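Local coordinates for protein TcpB (Brucella melitensis, PDB 4LQC) that is a bacterial member of the TIR-domain family, with the parallel-sheet alpha/beta fold of these signalling modules, at residues Y7-K18 with A34-L43. The protein carries 2 engineered substitutions. Numbering follows the deposited sequence.
Sequences YDFFIAHAIEDK and AKIFYDAYTL. Engineered in segment 7-18: Ala12 (natural residue Ser), Ile15 (natural residue Ser).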
ATOM      1  N   TYR B   7      15.522  22.116 -12.022  1.00 42.14           N
ATOM      2  CA  TYR B   7      14.733  21.795 -10.831  1.00 40.84           C
ATOM      3  C   TYR B   7      15.295  20.634 -10.036  1.00 38.58           C
ATOM      4  O   TYR B   7      16.183  19.929 -10.504  1.00 42.41           O
ATOM      5  CB  TYR B   7      13.299  21.469 -11.234  1.00 42.15           C
ATOM      6  CG  TYR B   7      12.417  22.685 -11.327  1.00 44.08           C
ATOM      7  CD1 TYR B   7      12.929  23.921 -11.726  1.00 42.53           C
ATOM      8  CD2 TYR B   7      11.076  22.607 -11.005  1.00 42.24           C
ATOM      9  CE1 TYR B   7      12.108  25.047 -11.808  1.00 41.48           C
ATOM     10  CE2 TYR B   7      10.256  23.721 -11.079  1.00 45.24           C
ATOM     11  CZ  TYR B   7      10.771  24.934 -11.475  1.00 41.38           C
ATOM     12  OH  TYR B   7       9.932  26.021 -11.533  1.00 37.60           O
ATOM     13  N   ASP B   8      14.758  20.433  -8.835  1.00 40.47           N
ATOM     14  CA  ASP B   8      15.132  19.302  -7.994  1.00 38.86           C
ATOM     15  C   ASP B   8      14.384  18.017  -8.374  1.00 39.40           C
ATOM     16  O   ASP B   8      14.990  16.954  -8.470  1.00 37.44           O
ATOM     17  CB  ASP B   8      14.909  19.630  -6.516  1.00 40.67           C
ATOM     18  CG  ASP B   8      15.536  20.956  -6.112  1.00 42.62           C
ATOM     19  OD1 ASP B   8      16.779  21.059  -6.178  1.00 45.40           O
ATOM     20  OD2 ASP B   8      14.795  21.890  -5.721  1.00 40.39           O
ATOM     21  N   PHE B   9      13.076  18.111  -8.598  1.00 37.70           N
ATOM     22  CA  PHE B   9      12.276  16.921  -8.910  1.00 35.72           C
ATOM     23  C   PHE B   9      11.247  17.188  -9.994  1.00 41.00           C
ATOM     24  O   PHE B   9      10.738  18.308 -10.109  1.00 42.41           O
ATOM     25  CB  PHE B   9      11.501  16.469  -7.682  1.00 34.69           C
ATOM     26  CG  PHE B   9      12.357  16.121  -6.520  1.00 36.24           C
ATOM     27  CD1 PHE B   9      13.020  14.903  -6.478  1.00 36.36           C
ATOM     28  CD2 PHE B   9      12.486  16.995  -5.451  1.00 37.01           C
ATOM     29  CE1 PHE B   9      13.817  14.566  -5.402  1.00 37.64           C
ATOM     30  CE2 PHE B   9      13.277  16.664  -4.362  1.00 38.94           C
ATOM     31  CZ  PHE B   9      13.946  15.447  -4.338  1.00 40.98           C
ATOM     32  N   PHE B  10      10.931  16.167 -10.788  1.00 36.68           N
ATOM     33  CA  PHE B  10       9.641  16.140 -11.473  1.00 34.19           C
ATOM     34  C   PHE B  10       8.912  14.958 -10.870  1.00 34.38           C
ATOM     35  O   PHE B  10       9.557  14.017 -10.385  1.00 33.14           O
ATOM     36  CB  PHE B  10       9.764  16.025 -12.997  1.00 35.04           C
ATOM     37  CG  PHE B  10      10.338  14.708 -13.484  1.00 38.51           C
ATOM     38  CD1 PHE B  10       9.501  13.684 -13.930  1.00 35.22           C
ATOM     39  CD2 PHE B  10      11.711  14.503 -13.512  1.00 36.82           C
ATOM     40  CE1 PHE B  10      10.022  12.491 -14.383  1.00 33.86           C
ATOM     41  CE2 PHE B  10      12.239  13.306 -13.966  1.00 35.41           C
ATOM     42  CZ  PHE B  10      11.393  12.295 -14.395  1.00 35.92           C
ATOM     43  N   ILE B  11       7.582  15.009 -10.860  1.00 33.46           N
ATOM     44  CA  ILE B  11       6.805  13.898 -10.314  1.00 35.35           C
ATOM     45  C   ILE B  11       5.781  13.344 -11.300  1.00 35.08           C
ATOM     46  O   ILE B  11       4.741  13.959 -11.564  1.00 32.68           O
ATOM     47  CB  ILE B  11       6.171  14.239  -8.949  1.00 31.22           C
ATOM     48  CG1 ILE B  11       5.338  13.073  -8.449  1.00 29.28           C
ATOM     49  CG2 ILE B  11       5.336  15.485  -9.042  1.00 34.03           C
ATOM     50  CD1 ILE B  11       5.129  13.081  -6.944  1.00 35.18           C
ATOM     51  N   ALA B  12       6.127  12.184 -11.865  1.00 31.14           N
ATOM     52  CA  ALA B  12       5.283  11.465 -12.804  1.00 32.82           C
ATOM     53  C   ALA B  12       4.227  10.668 -12.049  1.00 33.19           C
ATOM     54  O   ALA B  12       4.536   9.973 -11.089  1.00 28.33           O
ATOM     55  CB  ALA B  12       6.134  10.528 -13.664  1.00 29.87           C
ATOM     56  N   HIS B  13       2.981  10.753 -12.497  1.00 34.70           N
ATOM     57  CA  HIS B  13       1.886  10.160 -11.748  1.00 29.28           C
ATOM     58  C   HIS B  13       0.707   9.936 -12.672  1.00 35.10           C
ATOM     59  O   HIS B  13       0.585  10.596 -13.710  1.00 35.68           O
ATOM     60  CB  HIS B  13       1.461  11.146 -10.676  1.00 32.79           C
ATOM     61  CG  HIS B  13       1.079  12.484 -11.223  1.00 33.01           C
ATOM     62  ND1 HIS B  13       2.011  13.412 -11.638  1.00 33.86           N
ATOM     63  CD2 HIS B  13      -0.133  13.050 -11.435  1.00 36.19           C
ATOM     64  CE1 HIS B  13       1.390  14.494 -12.075  1.00 37.34           C
ATOM     65  NE2 HIS B  13       0.088  14.301 -11.964  1.00 39.09           N
ATOM     66  N   ALA B  14      -0.157   9.001 -12.304  1.00 30.00           N
ATOM     67  CA  ALA B  14      -1.420   8.834 -12.998  1.00 35.39           C
ATOM     68  C   ALA B  14      -2.326  10.006 -12.631  1.00 39.10           C
ATOM     69  O   ALA B  14      -2.224  10.561 -11.537  1.00 39.77           O
ATOM     70  CB  ALA B  14      -2.061   7.514 -12.602  1.00 34.56           C
ATOM     71  N   ILE B  15      -3.207  10.404 -13.535  1.00 43.22           N
ATOM     72  CA  ILE B  15      -4.079  11.531 -13.235  1.00 41.80           C
ATOM     73  C   ILE B  15      -4.943  11.276 -12.005  1.00 44.23           C
ATOM     74  O   ILE B  15      -5.206  12.190 -11.229  1.00 46.42           O
ATOM     75  CB  ILE B  15      -4.985  11.906 -14.424  1.00 51.52           C
ATOM     76  CG1 ILE B  15      -5.919  13.058 -14.021  1.00 48.46           C
ATOM     77  CG2 ILE B  15      -5.766  10.689 -14.911  1.00 46.97           C
ATOM     78  CD1 ILE B  15      -6.771  13.592 -15.148  1.00 50.98           C
ATOM     79  N   GLU B  16      -5.351  10.026 -11.809  1.00 44.59           N
ATOM     80  CA  GLU B  16      -6.250   9.675 -10.717  1.00 41.87           C
ATOM     81  C   GLU B  16      -5.637  10.007  -9.369  1.00 45.97           C
ATOM     82  O   GLU B  16      -6.354  10.201  -8.389  1.00 44.05           O
ATOM     83  CB  GLU B  16      -6.615   8.190 -10.773  1.00 35.73           C
ATOM     84  CG  GLU B  16      -7.558   7.814 -11.910  1.00 35.74           C
ATOM     85  CD  GLU B  16      -6.826   7.430 -13.181  1.00 48.49           C
ATOM     86  OE1 GLU B  16      -5.569   7.471 -13.197  1.00 47.93           O
ATOM     87  OE2 GLU B  16      -7.499   7.078 -14.181  1.00 53.03           O
ATOM     88  N   ASP B  17      -4.306  10.066  -9.333  1.00 46.69           N
ATOM     89  CA  ASP B  17      -3.559  10.375  -8.115  1.00 43.47           C
ATOM     90  C   ASP B  17      -3.269  11.869  -7.985  1.00 42.25           C
ATOM     91  O   ASP B  17      -2.790  12.319  -6.943  1.00 44.21           O
ATOM     92  CB  ASP B  17      -2.213   9.647  -8.130  1.00 42.36           C
ATOM     93  CG  ASP B  17      -2.348   8.154  -7.962  1.00 46.10           C
ATOM     94  OD1 ASP B  17      -3.024   7.711  -7.001  1.00 47.40           O
ATOM     95  OD2 ASP B  17      -1.765   7.419  -8.793  1.00 41.29           O
ATOM     96  N   LYS B  18      -3.546  12.622  -9.046  1.00 45.14           N
ATOM     97  CA  LYS B  18      -3.044  13.991  -9.186  1.00 43.79           C
ATOM     98  C   LYS B  18      -3.492  14.933  -8.094  1.00 48.48           C
ATOM     99  O   LYS B  18      -2.696  15.743  -7.599  1.00 52.41           O
ATOM    100  CB  LYS B  18      -3.436  14.578 -10.538  1.00 46.57           C
ATOM    101  CG  LYS B  18      -2.837  15.944 -10.819  1.00 44.81           C
ATOM    102  CD  LYS B  18      -3.121  16.367 -12.238  1.00 38.44           C
ATOM    103  CE  LYS B  18      -2.403  17.671 -12.557  1.00 49.84           C
ATOM    104  NZ  LYS B  18      -1.553  17.583 -13.788  1.00 49.95           N
ATOM    105  N   ALA B  34      11.960  22.966  -2.049  1.00 37.35           N
ATOM    106  CA  ALA B  34      12.362  22.236  -3.239  1.00 40.73           C
ATOM    107  C   ALA B  34      11.633  22.741  -4.487  1.00 40.66           C
ATOM    108  O   ALA B  34      10.471  23.129  -4.425  1.00 44.83           O
ATOM    109  CB  ALA B  34      12.130  20.732  -3.045  1.00 41.48           C
ATOM    110  N   LYS B  35      12.318  22.747  -5.620  1.00 33.73           N
ATOM    111  CA  LYS B  35      11.658  23.061  -6.880  1.00 42.67           C
ATOM    112  C   LYS B  35      11.168  21.779  -7.570  1.00 39.17           C
ATOM    113  O   LYS B  35      11.956  20.873  -7.829  1.00 39.21           O
ATOM    114  CB  LYS B  35      12.597  23.883  -7.783  1.00 40.21           C
ATOM    115  CG  LYS B  35      13.227  25.072  -7.033  1.00 44.65           C
ATOM    116  CD  LYS B  35      14.066  26.002  -7.927  1.00 48.21           C
ATOM    117  CE  LYS B  35      15.558  25.920  -7.585  1.00 54.83           C
ATOM    118  NZ  LYS B  35      15.844  26.030  -6.111  1.00 48.32           N
ATOM    119  N   ILE B  36       9.865  21.700  -7.844  1.00 41.36           N
ATOM    120  CA  ILE B  36       9.246  20.479  -8.391  1.00 39.78           C
ATOM    121  C   ILE B  36       8.345  20.746  -9.580  1.00 40.02           C
ATOM    122  O   ILE B  36       7.434  21.595  -9.499  1.00 37.94           O
ATOM    123  CB  ILE B  36       8.354  19.776  -7.352  1.00 43.03           C
ATOM    124  CG1 ILE B  36       9.027  19.781  -5.990  1.00 42.59           C
ATOM    125  CG2 ILE B  36       8.057  18.326  -7.756  1.00 41.18           C
ATOM    126  CD1 ILE B  36       8.168  20.395  -4.981  1.00 47.23           C
ATOM    127  N   PHE B  37       8.604  20.024 -10.674  1.00 36.67           N
ATOM    128  CA  PHE B  37       7.709  19.984 -11.824  1.00 35.95           C
ATOM    129  C   PHE B  37       6.610  18.955 -11.565  1.00 38.73           C
ATOM    130  O   PHE B  37       6.873  17.851 -11.064  1.00 37.17           O
ATOM    131  CB  PHE B  37       8.464  19.585 -13.103  1.00 41.66           C
ATOM    132  CG  PHE B  37       9.314  20.685 -13.691  1.00 40.40           C
ATOM    133  CD1 PHE B  37       8.733  21.854 -14.145  1.00 41.94           C
ATOM    134  CD2 PHE B  37      10.686  20.531 -13.813  1.00 40.06           C
ATOM    135  CE1 PHE B  37       9.500  22.855 -14.692  1.00 45.31           C
ATOM    136  CE2 PHE B  37      11.460  21.524 -14.363  1.00 43.13           C
ATOM    137  CZ  PHE B  37      10.866  22.690 -14.805  1.00 47.81           C
ATOM    138  N   TYR B  38       5.386  19.302 -11.936  1.00 34.97           N
ATOM    139  CA  TYR B  38       4.227  18.516 -11.549  1.00 38.56           C
ATOM    140  C   TYR B  38       3.184  18.452 -12.660  1.00 40.25           C
ATOM    141  O   TYR B  38       2.890  17.373 -13.180  1.00 37.98           O
ATOM    142  CB  TYR B  38       3.682  19.134 -10.254  1.00 42.02           C
ATOM    143  CG  TYR B  38       2.250  18.891  -9.857  1.00 39.53           C
ATOM    144  CD1 TYR B  38       1.680  17.629  -9.912  1.00 39.66           C
ATOM    145  CD2 TYR B  38       1.499  19.931  -9.324  1.00 39.34           C
ATOM    146  CE1 TYR B  38       0.370  17.426  -9.500  1.00 43.70           C
ATOM    147  CE2 TYR B  38       0.213  19.743  -8.918  1.00 44.25           C
ATOM    148  CZ  TYR B  38      -0.358  18.491  -8.999  1.00 52.97           C
ATOM    149  OH  TYR B  38      -1.664  18.317  -8.577  1.00 58.31           O
ATOM    150  N   ASP B  39       2.653  19.612 -13.041  1.00 39.69           N
ATOM    151  CA  ASP B  39       1.526  19.674 -13.979  1.00 42.75           C
ATOM    152  C   ASP B  39       1.728  18.974 -15.326  1.00 37.43           C
ATOM    153  O   ASP B  39       0.779  18.391 -15.854  1.00 36.14           O
ATOM    154  CB  ASP B  39       1.099  21.122 -14.238  1.00 36.87           C
ATOM    155  CG  ASP B  39      -0.016  21.217 -15.262  1.00 37.05           C
ATOM    156  OD1 ASP B  39      -1.154  20.827 -14.943  1.00 44.98           O
ATOM    157  OD2 ASP B  39       0.240  21.671 -16.390  1.00 40.43           O
ATOM    158  N   ALA B  40       2.942  19.046 -15.878  1.00 34.28           N
ATOM    159  CA  ALA B  40       3.224  18.498 -17.210  1.00 36.74           C
ATOM    160  C   ALA B  40       3.607  17.032 -17.170  1.00 38.07           C
ATOM    161  O   ALA B  40       3.932  16.431 -18.195  1.00 39.13           O
ATOM    162  CB  ALA B  40       4.323  19.314 -17.922  1.00 36.36           C
ATOM    163  N   TYR B  41       3.573  16.450 -15.980  1.00 41.86           N
ATOM    164  CA  TYR B  41       4.004  15.074 -15.825  1.00 37.25           C
ATOM    165  C   TYR B  41       2.875  14.152 -15.414  1.00 37.84           C
ATOM    166  O   TYR B  41       3.104  13.102 -14.828  1.00 37.41           O
ATOM    167  CB  TYR B  41       5.203  15.002 -14.876  1.00 36.89           C
ATOM    168  CG  TYR B  41       6.395  15.659 -15.524  1.00 40.46           C
ATOM    169  CD1 TYR B  41       7.157  14.970 -16.460  1.00 38.35           C
ATOM    170  CD2 TYR B  41       6.716  16.982 -15.265  1.00 38.25           C
ATOM    171  CE1 TYR B  41       8.220  15.568 -17.089  1.00 38.82           C
ATOM    172  CE2 TYR B  41       7.795  17.591 -15.891  1.00 35.78           C
ATOM    173  CZ  TYR B  41       8.534  16.877 -16.803  1.00 40.15           C
ATOM    174  OH  TYR B  41       9.597  17.461 -17.445  1.00 44.72           O
ATOM    175  N   THR B  42       1.654  14.542 -15.747  1.00 38.73           N
ATOM    176  CA  THR B  42       0.533  13.633 -15.601  1.00 38.71           C
ATOM    177  C   THR B  42       0.590  12.611 -16.721  1.00 36.30           C
ATOM    178  O   THR B  42       0.741  12.956 -17.897  1.00 37.27           O
ATOM    179  CB  THR B  42      -0.811  14.367 -15.659  1.00 37.72           C
ATOM    180  OG1 THR B  42      -0.886  15.313 -14.589  1.00 38.46           O
ATOM    181  CG2 THR B  42      -1.941  13.383 -15.525  1.00 41.26           C
ATOM    182  N   LEU B  43       0.481  11.342 -16.358  1.00 39.37           N
ATOM    183  CA  LEU B  43       0.569  10.278 -17.346  1.00 41.65           C
ATOM    184  C   LEU B  43      -0.828   9.807 -17.686  1.00 44.42           C
ATOM    185  O   LEU B  43      -1.639   9.530 -16.790  1.00 48.69           O
ATOM    186  CB  LEU B  43       1.395   9.122 -16.789  1.00 40.65           C
ATOM    187  CG  LEU B  43       2.832   9.551 -16.495  1.00 39.63           C
ATOM    188  CD1 LEU B  43       3.446   8.667 -15.416  1.00 36.66           C
ATOM    189  CD2 LEU B  43       3.653   9.525 -17.774  1.00 38.07           C
TER
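Asp8 OD2 accepts Lys35 N at 2.6 Å through its anti lone pair, a nearly straight bond (168° at the hydrogen), while Lys35 O takes Phe9 N. Phe37 continues the parallel pairing, its N donating to Phe9 O and its O receiving Ile11 N. Pairing resumes with a weak bond from His13 N to Tyr41 O and a stronger one from Leu43 N to His13 O at 2.8 Å; the two-residue shift in register marks the excursion at 38-41. His13 turns back (chi1 56°), its ND1 satisfied within its own strand by Ile11 O at 2.8 Å. Tyr38 OH donates to Lys18 O at 2.9 Å from above the carbonyl plane, and Lys18 NZ forms a weak salt bridge of 3.5 Å with Asp39 OD1. Much of the packing is aromatic: the Tyr7 and Phe37 rings stack face to face (centroids 3.9 Å apart, planes at 12°), Lys35 CB covers the other Tyr7 face, and Phe10 CB sits over Tyr41; Ala12 CB, engineered, meets Leu43 CD1. Helix 18-31 links the two strands in a beta-alpha-beta unit and covers the face carrying His13 and Ile36. Where regular pairing lapses, the Tyr38 and Asp39 bonds to Lys18 tie edge strand 36-43 to segment 7-18.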